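Local coordinates for ActII protein (Streptomyces coelicolor, PDB 2OPT) that is a TetR-like transcriptional repressor that binds actinorhodin and its biosynthetic precursor (S)-DNPA and probably binds operator DNA, at residues T7-R10 and I11-A15; L27-R30 and R31-Q34; G48-D51 and E52-L56. All coordinates share one frame; numbering follows the deposited sequence. Where two conformers were deposited one is given.

The three contacts are the first turns of three helices packed together in the N-terminal domain, with centres about 11 to 12 Å apart. Each helix starts behind a polar N-cap: Thr-7, Ser-28 and Asn-49. Interactions 1 and 2 join where Leu-32 CD1 lies 3.7 Å from Thr-14 CG2, which brings the first helix against the start of the helix-turn-helix. Interactions 1 and 3 meet where Val-12 CG1 is 3.6 Å from Leu-56 O. A polar tie links interactions 2 and 3: Arg-50 NE probably donates to Leu-27 O at 2.6 Å. This is the ligand-free protein, and interaction 2 lies within the predicted DNA-binding motif.

Interaction 1: T7-R10 and I11-A15; sequences TQDR and IVVTA
The carbonyl oxygen of Arg-10 is gripped twice by Thr-14, whose hydroxyl OG1 donates to Arg-10 O at 2.8 Å while its backbone N does so at 3.1 Å. The two donors reach the oxygen from opposite faces of the carbonyl plane. Thr-14 can do this because OG1 stands beside its own backbone N (chi1 -62°), turned back down the helix toward the preceding turn. A water extends the network: it donates to Thr-14 OG1 at 3.0 Å and accepts a weak bond from Arg-10 NH2. The arginine chain, bent at chi2 and chi3, brings NH2 to 4.0 Å from Val-13 CG1, which lies obliquely to the guanidinium. The other methyl of that valine, CG2, meets Asp-9 OD1 at 3.7 Å.

At the helix start Thr-7 OG1 accepts from Arg-10 N at 3.1 Å, with an N-H...O angle of 151°, occupying a backbone donor that has no preceding turn to supply a full helical acceptor. A short hydroxyl suits that post. Branched, apolar Ile-11 and Val-12 suit the buried side: Ile-11 packs on Leu-43 and Val-47, and Val-12 on Leu-56 and Ile-60. This is a threonine N-cap opening the first helix of a TetR-type DNA-binding domain.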
loop_
_atom_site.group_PDB
_atom_site.type_symbol
_atom_site.label_atom_id
_atom_site.label_comp_id
_atom_site.label_asym_id
_atom_site.label_seq_id
_atom_site.Cartn_x
_atom_site.Cartn_y
_atom_site.Cartn_z
ATOM N N THR A 7 16.143 21.052 22.951
ATOM C CA THR A 7 15.142 21.652 22.037
ATOM C C THR A 7 14.429 20.475 21.357
ATOM O O THR A 7 14.926 19.334 21.335
ATOM C CB THR A 7 15.798 22.500 20.930
ATOM O OG1 THR A 7 16.670 21.666 20.164
ATOM C CG2 THR A 7 16.635 23.661 21.491
ATOM N N GLN A 8 13.262 20.739 20.819
ATOM C CA GLN A 8 12.526 19.742 20.057
ATOM C C GLN A 8 13.425 19.227 18.912
ATOM O O GLN A 8 13.529 18.035 18.693
ATOM C CB GLN A 8 11.308 20.391 19.467
ATOM C CG GLN A 8 10.437 19.394 18.765
ATOM C CD GLN A 8 9.248 20.045 18.155
ATOM O OE1 GLN A 8 9.225 20.308 16.949
ATOM N NE2 GLN A 8 8.252 20.342 18.981
ATOM N N ASP A 9 14.073 20.127 18.186
ATOM C CA ASP A 9 14.875 19.692 17.037
ATOM C C ASP A 9 15.992 18.740 17.425
ATOM O O ASP A 9 16.280 17.808 16.666
ATOM C CB ASP A 9 15.470 20.870 16.241
ATOM C CG ASP A 9 16.176 20.403 14.906
ATOM O OD1 ASP A 9 15.532 19.668 14.066
ATOM O OD2 ASP A 9 17.384 20.782 14.716
ATOM N N ARG A 10 16.670 18.989 18.549
ATOM C CA ARG A 10 17.878 18.188 18.883
ATOM C C ARG A 10 17.356 16.807 19.244
ATOM O O ARG A 10 17.944 15.775 18.965
ATOM C CB ARG A 10 18.609 18.799 20.090
ATOM C CG ARG A 10 19.602 17.863 20.792
ATOM C CD ARG A 10 20.671 17.337 19.847
ATOM N NE ARG A 10 21.462 18.437 19.275
ATOM C CZ ARG A 10 22.083 18.378 18.094
ATOM N NH1 ARG A 10 22.808 19.422 17.659
ATOM N NH2 ARG A 10 21.978 17.276 17.356
ATOM N N ILE A 11 16.248 16.805 19.917
ATOM C CA ILE A 11 15.638 15.549 20.291
ATOM C C ILE A 11 15.267 14.689 19.067
ATOM O O ILE A 11 15.503 13.489 19.040
ATOM C CB ILE A 11 14.342 15.790 21.124
ATOM C CG1 ILE A 11 14.630 16.455 22.512
ATOM C CG2 ILE A 11 13.526 14.423 21.321
ATOM C CD1 ILE A 11 13.245 16.975 23.261
ATOM N N VAL A 12 14.581 15.298 18.109
ATOM C CA VAL A 12 14.127 14.578 16.909
ATOM C C VAL A 12 15.269 14.105 16.054
ATOM O O VAL A 12 15.223 13.014 15.501
ATOM C CB VAL A 12 13.034 15.428 16.146
ATOM C CG1 VAL A 12 12.560 14.715 14.882
ATOM C CG2 VAL A 12 11.858 15.573 17.070
ATOM N N VAL A 13 16.309 14.926 15.925
ATOM C CA VAL A 13 17.412 14.564 15.137
ATOM C C VAL A 13 18.080 13.314 15.757
ATOM O O VAL A 13 18.455 12.421 15.043
ATOM C CB VAL A 13 18.437 15.735 15.104
ATOM C CG1 VAL A 13 19.877 15.261 14.614
ATOM C CG2 VAL A 13 17.932 16.872 14.239
ATOM N N THR A 14 18.256 13.313 17.086
ATOM C CA THR A 14 18.832 12.189 17.818
ATOM C C THR A 14 17.995 10.950 17.599
ATOM O O THR A 14 18.522 9.896 17.340
ATOM C CB THR A 14 18.884 12.556 19.330
ATOM O OG1 THR A 14 19.743 13.701 19.478
ATOM C CG2 THR A 14 19.433 11.406 20.187
ATOM N N ALA A 15 16.670 11.089 17.716
ATOM C CA ALA A 15 15.777 9.979 17.459
ATOM C C ALA A 15 15.890 9.380 16.050
ATOM O O ALA A 15 15.951 8.141 15.875
ATOM C CB ALA A 15 14.313 10.425 17.732
HETATM O O HOH W 1 22.196 14.624 17.945
#

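Interaction 2: L27-R30 and R31-Q34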
loop_
_atom_site.group_PDB
_atom_site.type_symbol
_atom_site.label_atom_id
_atom_site.label_comp_id
_atom_site.label_asym_id
_atom_site.label_seq_id
_atom_site.Cartn_x
_atom_site.Cartn_y
_atom_site.Cartn_z
ATOM N N LEU A 27 14.083 2.253 19.032
ATOM C CA LEU A 27 13.738 3.625 19.395
ATOM C C LEU A 27 12.629 3.648 20.438
ATOM O O LEU A 27 11.455 3.696 20.076
ATOM C CB LEU A 27 13.359 4.451 18.158
ATOM C CG LEU A 27 12.970 5.922 18.412
ATOM C CD1 LEU A 27 14.077 6.671 19.078
ATOM C CD2 LEU A 27 12.580 6.593 17.085
ATOM N N SER A 28 13.012 3.602 21.724
ATOM C CA SER A 28 12.090 3.713 22.847
ATOM C C SER A 28 12.360 5.058 23.470
ATOM O O SER A 28 13.427 5.629 23.262
ATOM C CB SER A 28 12.353 2.611 23.878
ATOM O OG SER A 28 13.643 2.765 24.415
ATOM N N MET A 29 11.421 5.570 24.251
ATOM C CA MET A 29 11.656 6.878 24.952
ATOM C C MET A 29 12.841 6.790 25.929
ATOM O O MET A 29 13.653 7.732 26.078
ATOM C CB MET A 29 10.368 7.313 25.667
ATOM C CG MET A 29 9.255 7.660 24.677
ATOM S SD MET A 29 9.777 8.627 23.220
ATOM C CE MET A 29 9.725 10.288 23.878
ATOM N N ARG A 30 12.970 5.637 26.550
ATOM C CA ARG A 30 14.074 5.412 27.457
ATOM C C ARG A 30 15.429 5.465 26.749
ATOM O O ARG A 30 16.367 6.092 27.266
ATOM C CB ARG A 30 13.887 4.096 28.194
ATOM C CG ARG A 30 14.814 3.915 29.355
ATOM C CD ARG A 30 14.323 2.762 30.226
ATOM N NE ARG A 30 13.076 3.108 30.929
ATOM C CZ ARG A 30 13.019 3.752 32.091
ATOM N NH1 ARG A 30 11.829 4.012 32.640
ATOM N NH2 ARG A 30 14.146 4.134 32.704
ATOM N N ARG A 31 15.529 4.820 25.585
ATOM C CA ARG A 31 16.765 4.824 24.817
ATOM C C ARG A 31 17.074 6.250 24.400
ATOM O O ARG A 31 18.227 6.697 24.430
ATOM C CB ARG A 31 16.609 3.953 23.567
ATOM C CG ARG A 31 17.810 4.077 22.555
ATOM C CD ARG A 31 19.154 3.784 23.211
ATOM N NE ARG A 31 20.299 4.055 22.334
ATOM C CZ ARG A 31 20.623 3.292 21.302
ATOM N NH1 ARG A 31 19.871 2.211 20.988
ATOM N NH2 ARG A 31 21.680 3.616 20.581
ATOM N N LEU A 32 16.023 6.973 24.011
ATOM C CA LEU A 32 16.156 8.334 23.531
ATOM C C LEU A 32 16.639 9.237 24.653
ATOM O O LEU A 32 17.593 10.012 24.475
ATOM C CB LEU A 32 14.821 8.817 22.891
ATOM C CG LEU A 32 14.772 10.227 22.291
ATOM C CD1 LEU A 32 15.962 10.560 21.283
ATOM C CD2 LEU A 32 13.432 10.486 21.680
ATOM N N ALA A 33 16.068 9.081 25.843
ATOM C CA ALA A 33 16.523 9.876 26.981
ATOM C C ALA A 33 17.972 9.565 27.349
ATOM O O ALA A 33 18.754 10.466 27.697
ATOM C CB ALA A 33 15.612 9.657 28.155
ATOM N N GLN A 34 18.334 8.288 27.306
ATOM C CA GLN A 34 19.707 7.839 27.521
ATOM C C GLN A 34 20.668 8.504 26.540
ATOM O O GLN A 34 21.717 9.041 26.918
ATOM C CB GLN A 34 19.733 6.340 27.317
ATOM C CG GLN A 34 21.129 5.736 27.328
ATOM C CD GLN A 34 21.144 4.200 27.135
ATOM O OE1 GLN A 34 20.906 3.457 28.086
ATOM N NE2 GLN A 34 21.501 3.737 25.935
#
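Arg-31, whose CB rests 3.3 Å from Ser-28 OG, carries a guanidinium held through its N-H groups by two carboxylates: NH1 forms a salt bridge with Glu-22 of the preceding helix, and NE forms one with Glu-35 a turn further on. Pairing with both should limit the rotation of the flat group, and the bond to Glu-22 ties helix 8-22 to helix 29-36. The latter is the first helix of the predicted helix-turn-helix, and its opening turn is built here.

Ser-28 is the N-cap. Its OG lies between the backbone N and the carbonyl carbon (chi1 63°), and from there it accepts from Arg-31 N at 3.0 Å, with an N-H...O angle of 159°. Serine fits because its hydroxyl, one carbon from the backbone, can fold onto the first turn and replace a missing helical acceptor. The carbonyls then take over: Leu-32 N donates to Ser-28 O, and Ala-33 N to Met-29 O at 2.8 Å.

The inner side is apolar. Buried Leu-32 and small Ala-33 both fit against Leu-43 of helix 40-47, which in TetR relatives is the helix that reads DNA, while Leu-27, just before the cap, packs on Leu-19 and Leu-53. Leu-27 also sends CD1 to within 4.4 Å of Leu-32 CB, so two branched apolar chains meet across the cap. Exposed Gln-34, a polar residue suited to the outer side, continues the turn by donating its backbone N to Arg-30 O at 2.9 Å. The flexible, unbranched chain of Met-29 bends so that its terminal methyl, CE, lies 4.3 Å from Leu-32 CD2.

Interaction 3: G48-D51 and E52-L56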
loop_
_atom_site.group_PDB
_atom_site.type_symbol
_atom_site.label_atom_id
_atom_site.label_comp_id
_atom_site.label_asym_id
_atom_site.label_seq_id
_atom_site.Cartn_x
_atom_site.Cartn_y
_atom_site.Cartn_z
ATOM N N GLY A 48 6.342 14.613 23.996
ATOM C CA GLY A 48 5.187 13.754 24.313
ATOM C C GLY A 48 5.585 12.290 24.387
ATOM O O GLY A 48 6.741 11.986 24.668
ATOM N N ASN A 49 4.629 11.390 24.133
ATOM C CA ASN A 49 4.847 9.939 24.155
ATOM C C ASN A 49 5.503 9.420 22.887
ATOM O O ASN A 49 5.899 10.201 22.009
ATOM C CB ASN A 49 3.523 9.212 24.432
ATOM C CG ASN A 49 2.514 9.416 23.344
ATOM O OD1 ASN A 49 2.851 9.487 22.173
ATOM N ND2 ASN A 49 1.259 9.523 23.724
ATOM N N ARG A 50 5.677 8.101 22.787
ATOM C CA ARG A 50 6.449 7.552 21.664
ATOM C C ARG A 50 5.710 7.810 20.367
ATOM O O ARG A 50 6.304 8.145 19.363
ATOM C CB ARG A 50 6.680 6.045 21.829
ATOM C CG ARG A 50 7.660 5.496 20.820
ATOM C CD ARG A 50 7.900 4.037 21.105
ATOM N NE ARG A 50 8.835 3.462 20.140
ATOM C CZ ARG A 50 8.453 2.700 19.123
ATOM N NH1 ARG A 50 7.158 2.429 18.902
ATOM N NH2 ARG A 50 9.361 2.222 18.333
ATOM N N ASP A 51 4.390 7.705 20.395
ATOM C CA ASP A 51 3.641 7.975 19.177
ATOM C C ASP A 51 3.771 9.396 18.670
ATOM O O ASP A 51 3.817 9.629 17.478
ATOM C CB ASP A 51 2.179 7.595 19.404
ATOM C CG ASP A 51 2.008 6.078 19.494
ATOM O OD1 ASP A 51 2.879 5.343 18.923
ATOM O OD2 ASP A 51 1.000 5.618 20.090
ATOM N N GLU A 52 3.823 10.360 19.555
ATOM C CA GLU A 52 3.949 11.760 19.149
ATOM C C GLU A 52 5.340 11.994 18.627
ATOM O O GLU A 52 5.547 12.771 17.716
ATOM C CB GLU A 52 3.707 12.617 20.363
ATOM C CG GLU A 52 2.182 12.427 20.750
ATOM C CD GLU A 52 1.758 12.906 22.148
ATOM O OE1 GLU A 52 2.574 12.905 23.086
ATOM O OE2 GLU A 52 0.545 13.236 22.326
ATOM N N LEU A 53 6.296 11.337 19.249
ATOM C CA LEU A 53 7.705 11.446 18.816
ATOM C C LEU A 53 7.833 10.991 17.365
ATOM O O LEU A 53 8.474 11.645 16.542
ATOM C CB LEU A 53 8.544 10.594 19.752
ATOM C CG LEU A 53 10.074 10.565 19.494
ATOM C CD1 LEU A 53 10.297 9.568 18.432
ATOM C CD2 LEU A 53 10.667 11.953 19.143
ATOM N N LEU A 54 7.287 9.825 17.062
ATOM C CA LEU A 54 7.322 9.282 15.719
ATOM C C LEU A 54 6.639 10.222 14.704
ATOM O O LEU A 54 7.090 10.317 13.578
ATOM C CB LEU A 54 6.685 7.878 15.706
ATOM C CG LEU A 54 7.535 6.798 16.401
ATOM C CD1 LEU A 54 6.797 5.478 16.323
ATOM C CD2 LEU A 54 8.950 6.699 15.780
ATOM N N ASP A 55 5.553 10.906 15.090
ATOM C CA ASP A 55 4.900 11.896 14.202
ATOM C C ASP A 55 5.952 12.935 13.852
ATOM O O ASP A 55 6.000 13.454 12.722
ATOM C CB ASP A 55 3.755 12.627 14.933
ATOM C CG ASP A 55 2.488 11.763 15.132
ATOM O OD1 ASP A 55 2.271 10.817 14.370
ATOM O OD2 ASP A 55 1.636 12.108 16.005
ATOM N N LEU A 56 6.801 13.280 14.827
ATOM C CA LEU A 56 7.789 14.339 14.609
ATOM C C LEU A 56 8.956 13.904 13.721
ATOM O O LEU A 56 9.519 14.719 12.965
ATOM C CB LEU A 56 8.302 14.853 15.961
ATOM C CG LEU A 56 7.339 15.636 16.870
ATOM C CD1 LEU A 56 8.037 15.925 18.199
ATOM C CD2 LEU A 56 6.887 16.916 16.251
#
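Asn-49 and Glu-52 close tightly on each other in a capping box at the start of helix 50-61. Asn-49 OD1 accepts from Glu-52 N at 2.9 Å, and in return Glu-52 OE1 takes the backbone N-H of Asn-49 at 2.8 Å. Glu-52 OE1 is met on its anti side, 25° out of the carboxylate plane. The two flat groups stack with planes 20° apart, which the asparagine reaches with CG between its backbone N and carbonyl carbon (chi1 64°). Gly-48 completes the tight corner: its positive phi favours glycine, and Glu-52 OE1 comes 3.0 Å from its bare CA.

The exposed side is looser. Asp-55 N donates to Asp-51 O at a longer 3.2 Å, and Arg-103 serves both residues, with NE in a salt bridge to Asp-55 OD1 and NH2 bonded to Asp-51 O. Asp-51 and Glu-52, in the first turn, probably interact favourably with the positive end of the helix dipole.

Leu-53 is buried against Val-47. Arg-50, extended from CG to NE and bonded through NE to Leu-27 O, offers its guanidinium face to Leu-54, whose CD1 sits 4.0 Å above the plane, toward the rim.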